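Local coordinates for TRAP dicarboxylate transporter-DctP subunit (Desulfovibrio salexigens, PDB 4N6D), which probably binds a small carboxylate solute in the periplasm and delivers it to the membrane components of a TRAP transporter, at residues K52-V55 / E56-A60; Q262-W265 / T266-M270. One frame throughout, in Å; residues are numbered along the deposited sequence.

Contact 1 (52-60) lies at the C-terminal end of helix 43-58 and contact 2 (262-270) within the long helix 249-285, which packs against helix 43-58. Their centres are about 17 Å apart and their nearest atoms about 6 Å, so they do not touch; the packing of the two helices relates them, with Val55 and Arg58 of contact 1 resting on helix 249-285, and Gln262, Thr266, Tyr269 and Met270 of contact 2 resting on helix 43-58. The centre of contact 1 is about 25 Å from that of the chain, and that of contact 2 about 11 Å; I3C, used for phasing, lies beside Ala60.

Contact 1: K52-V55 / E56-A60; sequences KQEV and EKRTA. With I3C (5-amino-2,4,6-triiodobenzene-1,3-dicarboxylic acid), chain B.
Glu54 and Arg58, one helical turn apart, form a salt bridge in which Glu54 OE1 accepts Arg58 NE at 3.0 Å through its anti lone pair. Arg58 NH2 adds a weak bond to the same oxygen. Because OE1 alone takes both nitrogens and the planes stand 72° apart, this is no flat two-oxygen fork. Glu54 reaches its partner by bending at chi2 (-48°), which turns OE1 toward the arginine; its OE2 accepts from a water that in turn accepts from Lys57 NZ.

On another side of the helix, the methylenes of Lys52 run past the carboxylate of Glu56, with Lys52 CE 3.4 Å from Glu56 OE2. Their charges do not form a salt bridge, Lys52 NZ and Glu56 OE2 being 4.2 Å apart. Both ends are instead held by strand 63-68: Lys52 NZ donates to Val65 O and Glu56 OE2 accepts from Val65 N. A water bonded to Glu56 OE2 at 2.6 Å reaches the lysine only weakly.

At the helix end, Val55 O is gripped twice by Thr59, by its N and by OG1 at 2.8 Å, from opposite faces of the carbonyl plane. A chi1 of 67° sets OG1 between the backbone N and the carbonyl carbon, where it also bonds Val63 N. Ala60, with positive phi, is the C-prime residue of a Schellman motif. The I3C amine N13 lies 3.6 Å from Ala60 CA.

Farther out, buried Val55 packs on Leu255 and Leu258, and Arg58 NH2 forms a second salt bridge with Glu261. Arg58 thus pairs with two carboxylates, which would probably stabilise its positive charge. In the beta-alpha-beta unit 30-35, 43-58, 63-68, the Thr59 and Glu56 bonds tie the helix end to strand 63-68, a task suited to threonine's hydroxyl.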
loop_
_atom_site.group_PDB
_atom_site.type_symbol
_atom_site.label_atom_id
_atom_site.label_comp_id
_atom_site.label_asym_id
_atom_site.label_seq_id
_atom_site.Cartn_x
_atom_site.Cartn_y
_atom_site.Cartn_z
ATOM N N LYS A 52 12.680 13.936 -3.496
ATOM C CA LYS A 52 13.598 14.718 -4.306
ATOM C C LYS A 52 13.867 16.090 -3.692
ATOM O O LYS A 52 15.019 16.550 -3.571
ATOM C CB LYS A 52 13.018 14.899 -5.717
ATOM C CG LYS A 52 13.653 16.054 -6.502
ATOM C CD LYS A 52 13.228 16.075 -7.963
ATOM C CE LYS A 52 13.770 17.324 -8.669
ATOM N NZ LYS A 52 13.604 17.269 -10.155
ATOM N N GLN A 53 12.790 16.768 -3.317
ATOM C CA GLN A 53 12.914 18.118 -2.768
ATOM C C GLN A 53 13.824 18.099 -1.539
ATOM O O GLN A 53 14.704 18.934 -1.396
ATOM C CB GLN A 53 11.542 18.662 -2.383
ATOM C CG GLN A 53 10.649 18.986 -3.581
ATOM C CD GLN A 53 9.181 19.127 -3.202
ATOM O OE1 GLN A 53 8.833 19.323 -2.030
ATOM N NE2 GLN A 53 8.310 19.022 -4.200
ATOM N N GLU A 54 13.598 17.140 -0.651
ATOM C CA GLU A 54 14.363 17.083 0.589
ATOM C C GLU A 54 15.806 16.661 0.353
ATOM O O GLU A 54 16.710 17.171 0.976
ATOM C CB GLU A 54 13.691 16.145 1.590
ATOM C CG GLU A 54 12.499 16.767 2.310
ATOM C CD GLU A 54 12.788 18.178 2.872
ATOM O OE1 GLU A 54 13.766 18.385 3.646
ATOM O OE2 GLU A 54 12.045 19.101 2.505
ATOM N N VAL A 55 16.024 15.757 -0.597
ATOM C CA VAL A 55 17.389 15.332 -0.906
ATOM C C VAL A 55 18.218 16.480 -1.508
ATOM O O VAL A 55 19.350 16.700 -1.117
ATOM C CB VAL A 55 17.394 14.119 -1.846
ATOM C CG1 VAL A 55 18.763 13.898 -2.455
ATOM C CG2 VAL A 55 16.930 12.886 -1.088
ATOM N N GLU A 56 17.648 17.222 -2.452
ATOM C CA GLU A 56 18.367 18.316 -3.065
ATOM C C GLU A 56 18.656 19.401 -2.046
ATOM O O GLU A 56 19.733 19.998 -2.064
ATOM C CB GLU A 56 17.585 18.866 -4.281
ATOM C CG GLU A 56 17.410 17.800 -5.353
ATOM C CD GLU A 56 16.844 18.313 -6.681
ATOM O OE1 GLU A 56 16.222 19.399 -6.709
ATOM O OE2 GLU A 56 17.048 17.618 -7.711
ATOM N N LYS A 57 17.708 19.639 -1.144
ATOM C CA LYS A 57 17.863 20.707 -0.153
ATOM C C LYS A 57 18.912 20.294 0.871
ATOM O O LYS A 57 19.821 21.060 1.172
ATOM C CB LYS A 57 16.530 21.019 0.539
ATOM C CG LYS A 57 16.591 22.164 1.559
ATOM C CD LYS A 57 15.206 22.435 2.127
ATOM C CE LYS A 57 15.229 23.501 3.224
ATOM N NZ LYS A 57 13.942 23.509 3.931
ATOM N N ARG A 58 18.787 19.079 1.405
ATOM C CA ARG A 58 19.632 18.666 2.532
ATOM C C ARG A 58 21.074 18.425 2.123
ATOM O O ARG A 58 21.982 18.521 2.944
ATOM C CB ARG A 58 19.061 17.406 3.175
ATOM C CG ARG A 58 17.801 17.688 3.908
ATOM C CD ARG A 58 17.212 16.426 4.484
ATOM N NE ARG A 58 15.863 16.673 4.953
ATOM C CZ ARG A 58 15.190 15.872 5.778
ATOM N NH1 ARG A 58 15.757 14.787 6.303
ATOM N NH2 ARG A 58 13.953 16.195 6.126
ATOM N N THR A 59 21.290 18.127 0.844
ATOM C CA THR A 59 22.650 17.949 0.321
ATOM C C THR A 59 23.230 19.233 -0.278
ATOM O O THR A 59 24.309 19.218 -0.895
ATOM C CB THR A 59 22.723 16.824 -0.745
ATOM O OG1 THR A 59 21.987 17.204 -1.913
ATOM C CG2 THR A 59 22.211 15.521 -0.212
ATOM N N ALA A 60 22.513 20.336 -0.092
ATOM C CA ALA A 60 22.995 21.653 -0.490
ATOM C C ALA A 60 23.288 21.644 -1.959
ATOM O O ALA A 60 24.242 22.256 -2.427
ATOM C CB ALA A 60 24.233 22.048 0.304
HETATM I I3 I3C B . 25.240 26.988 0.428
HETATM I I2 I3C B . 21.287 24.444 -3.282
HETATM I I1 I3C B . 25.762 27.864 -5.462
HETATM O O8 I3C B . 27.579 27.571 -2.415
HETATM O O9 I3C B . 26.290 29.238 -1.869
HETATM C C10 I3C B . 23.077 25.928 -5.426
HETATM N N13 I3C B . 22.747 25.274 -0.575
HETATM C C1 I3C B . 25.213 27.213 -2.566
HETATM C C6 I3C B . 24.542 26.636 -1.510
HETATM C C5 I3C B . 23.426 25.850 -1.697
HETATM C C4 I3C B . 22.976 25.637 -2.975
HETATM C C3 I3C B . 23.624 26.195 -4.061
HETATM C C2 I3C B . 24.745 26.984 -3.848
HETATM C C7 I3C B . 26.419 28.052 -2.277
HETATM O O11 I3C B . 22.422 26.825 -6.020
HETATM O O12 I3C B . 23.245 24.805 -5.974
HETATM O O HOH W 1 16.786 18.704 -10.106
HETATM O O HOH W 2 12.075 21.745 2.966
#

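Contact 2: Q262-W265 / T266-M270; sequences QAEW and TGKYM
Thr266 meets Gln262 O twice, through its N and through its hydroxyl, OG1 donating at 2.8 Å. With chi1 at -60°, OG1 lies beside the backbone N, and the two donors come from opposite faces of the carbonyl plane. A buried threonine thereby satisfies its hydroxyl within its own helix. Gly267 continues the helical ladder by donating to Ala263 O; lacking a side chain, it adds little bulk to this buried position.

Lys268 runs alongside Glu264, both chains extended and pointing the same way. Its NZ donates to Glu264 OE2 at 2.7 Å, on the anti side and 23° out of the carboxylate plane, a salt bridge spanning one turn and suited to the helix's more exposed side.

Tyr269 sets its CB over one face of Trp265, a CH-pi contact 4.0 Å from the centroid of the six-membered ring. The two rings are nearly parallel, their planes at 5°, but slid so far apart (centroids 5.5 Å) that they barely overlap. The methylene, rather than the phenol ring, therefore makes the main contact with the indole.

Around this turn, Arg50 of helix 43-58 makes a cation-pi contact with Trp265, and its NH1 bonds Gln262 OE1, while Gln262 NE2 bonds Gln47. Tyr269 packs on Val46 and Met270 on Phe43 of that helix; Ala263, Glu264 and Lys268 touch helix 117-131, and Thr266 rests on Phe145 of strand 139-146.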
loop_
_atom_site.group_PDB
_atom_site.type_symbol
_atom_site.label_atom_id
_atom_site.label_comp_id
_atom_site.label_asym_id
_atom_site.label_seq_id
_atom_site.Cartn_x
_atom_site.Cartn_y
_atom_site.Cartn_z
ATOM N N GLN A 262 10.574 9.328 5.419
ATOM C CA GLN A 262 9.789 9.263 4.192
ATOM C C GLN A 262 8.655 8.247 4.301
ATOM O O GLN A 262 7.587 8.437 3.707
ATOM C CB GLN A 262 10.688 8.993 2.975
ATOM C CG GLN A 262 10.003 9.166 1.637
ATOM C CD GLN A 262 9.653 10.593 1.351
ATOM O OE1 GLN A 262 10.128 11.496 2.018
ATOM N NE2 GLN A 262 8.833 10.808 0.333
ATOM N N ALA A 263 8.876 7.170 5.051
ATOM C CA ALA A 263 7.812 6.210 5.318
ATOM C C ALA A 263 6.649 6.943 6.025
ATOM O O ALA A 263 5.476 6.834 5.629
ATOM C CB ALA A 263 8.339 5.059 6.187
ATOM N N GLU A 264 6.976 7.683 7.081
ATOM C CA GLU A 264 5.972 8.452 7.826
ATOM C C GLU A 264 5.319 9.522 6.962
ATOM O O GLU A 264 4.106 9.688 6.969
ATOM C CB GLU A 264 6.596 9.110 9.061
ATOM C CG GLU A 264 5.604 9.876 9.907
ATOM C CD GLU A 264 6.183 10.342 11.236
ATOM O OE1 GLU A 264 7.178 9.764 11.708
ATOM O OE2 GLU A 264 5.633 11.293 11.811
ATOM N N TRP A 265 6.128 10.255 6.214
ATOM C CA TRP A 265 5.600 11.352 5.413
ATOM C C TRP A 265 4.587 10.834 4.411
ATOM O O TRP A 265 3.534 11.449 4.195
ATOM C CB TRP A 265 6.716 12.100 4.663
ATOM C CG TRP A 265 6.176 13.313 4.008
ATOM C CD1 TRP A 265 6.152 14.568 4.526
ATOM C CD2 TRP A 265 5.529 13.390 2.733
ATOM N NE1 TRP A 265 5.537 15.439 3.642
ATOM C CE2 TRP A 265 5.145 14.732 2.538
ATOM C CE3 TRP A 265 5.246 12.464 1.733
ATOM C CZ2 TRP A 265 4.497 15.160 1.375
ATOM C CZ3 TRP A 265 4.603 12.895 0.588
ATOM C CH2 TRP A 265 4.227 14.225 0.432
ATOM N N THR A 266 4.924 9.712 3.775
ATOM C CA THR A 266 4.062 9.140 2.746
ATOM C C THR A 266 2.754 8.632 3.332
ATOM O O THR A 266 1.657 8.853 2.771
ATOM C CB THR A 266 4.778 7.998 1.998
ATOM O OG1 THR A 266 5.967 8.507 1.376
ATOM C CG2 THR A 266 3.892 7.422 0.945
ATOM N N GLY A 267 2.839 7.937 4.453
ATOM C CA GLY A 267 1.622 7.468 5.097
ATOM C C GLY A 267 0.722 8.608 5.545
ATOM O O GLY A 267 -0.510 8.565 5.402
ATOM N N LYS A 268 1.323 9.654 6.090
ATOM C CA LYS A 268 0.526 10.792 6.511
ATOM C C LYS A 268 -0.117 11.500 5.337
ATOM O O LYS A 268 -1.275 11.942 5.425
ATOM C CB LYS A 268 1.357 11.738 7.359
ATOM C CG LYS A 268 1.586 11.145 8.742
ATOM C CD LYS A 268 2.284 12.056 9.704
ATOM C CE LYS A 268 2.283 11.428 11.096
ATOM N NZ LYS A 268 3.137 12.182 12.071
ATOM N N TYR A 269 0.630 11.627 4.245
ATOM C CA TYR A 269 0.109 12.239 3.035
ATOM C C TYR A 269 -1.104 11.456 2.535
ATOM O O TYR A 269 -2.154 12.030 2.204
ATOM C CB TYR A 269 1.176 12.307 1.925
ATOM C CG TYR A 269 0.531 12.580 0.607
ATOM C CD1 TYR A 269 0.183 13.877 0.239
ATOM C CD2 TYR A 269 0.197 11.542 -0.242
ATOM C CE1 TYR A 269 -0.463 14.134 -0.957
ATOM C CE2 TYR A 269 -0.450 11.789 -1.447
ATOM C CZ TYR A 269 -0.780 13.085 -1.792
ATOM O OH TYR A 269 -1.427 13.304 -3.000
ATOM N N MET A 270 -0.961 10.141 2.489
ATOM C CA MET A 270 -2.005 9.269 1.984
ATOM C C MET A 270 -3.237 9.301 2.877
ATOM O O MET A 270 -4.354 9.413 2.378
ATOM C CB MET A 270 -1.459 7.837 1.873
ATOM C CG MET A 270 -2.413 6.855 1.243
ATOM S SD MET A 270 -2.654 7.233 -0.525
ATOM C CE MET A 270 -4.369 7.672 -0.495
#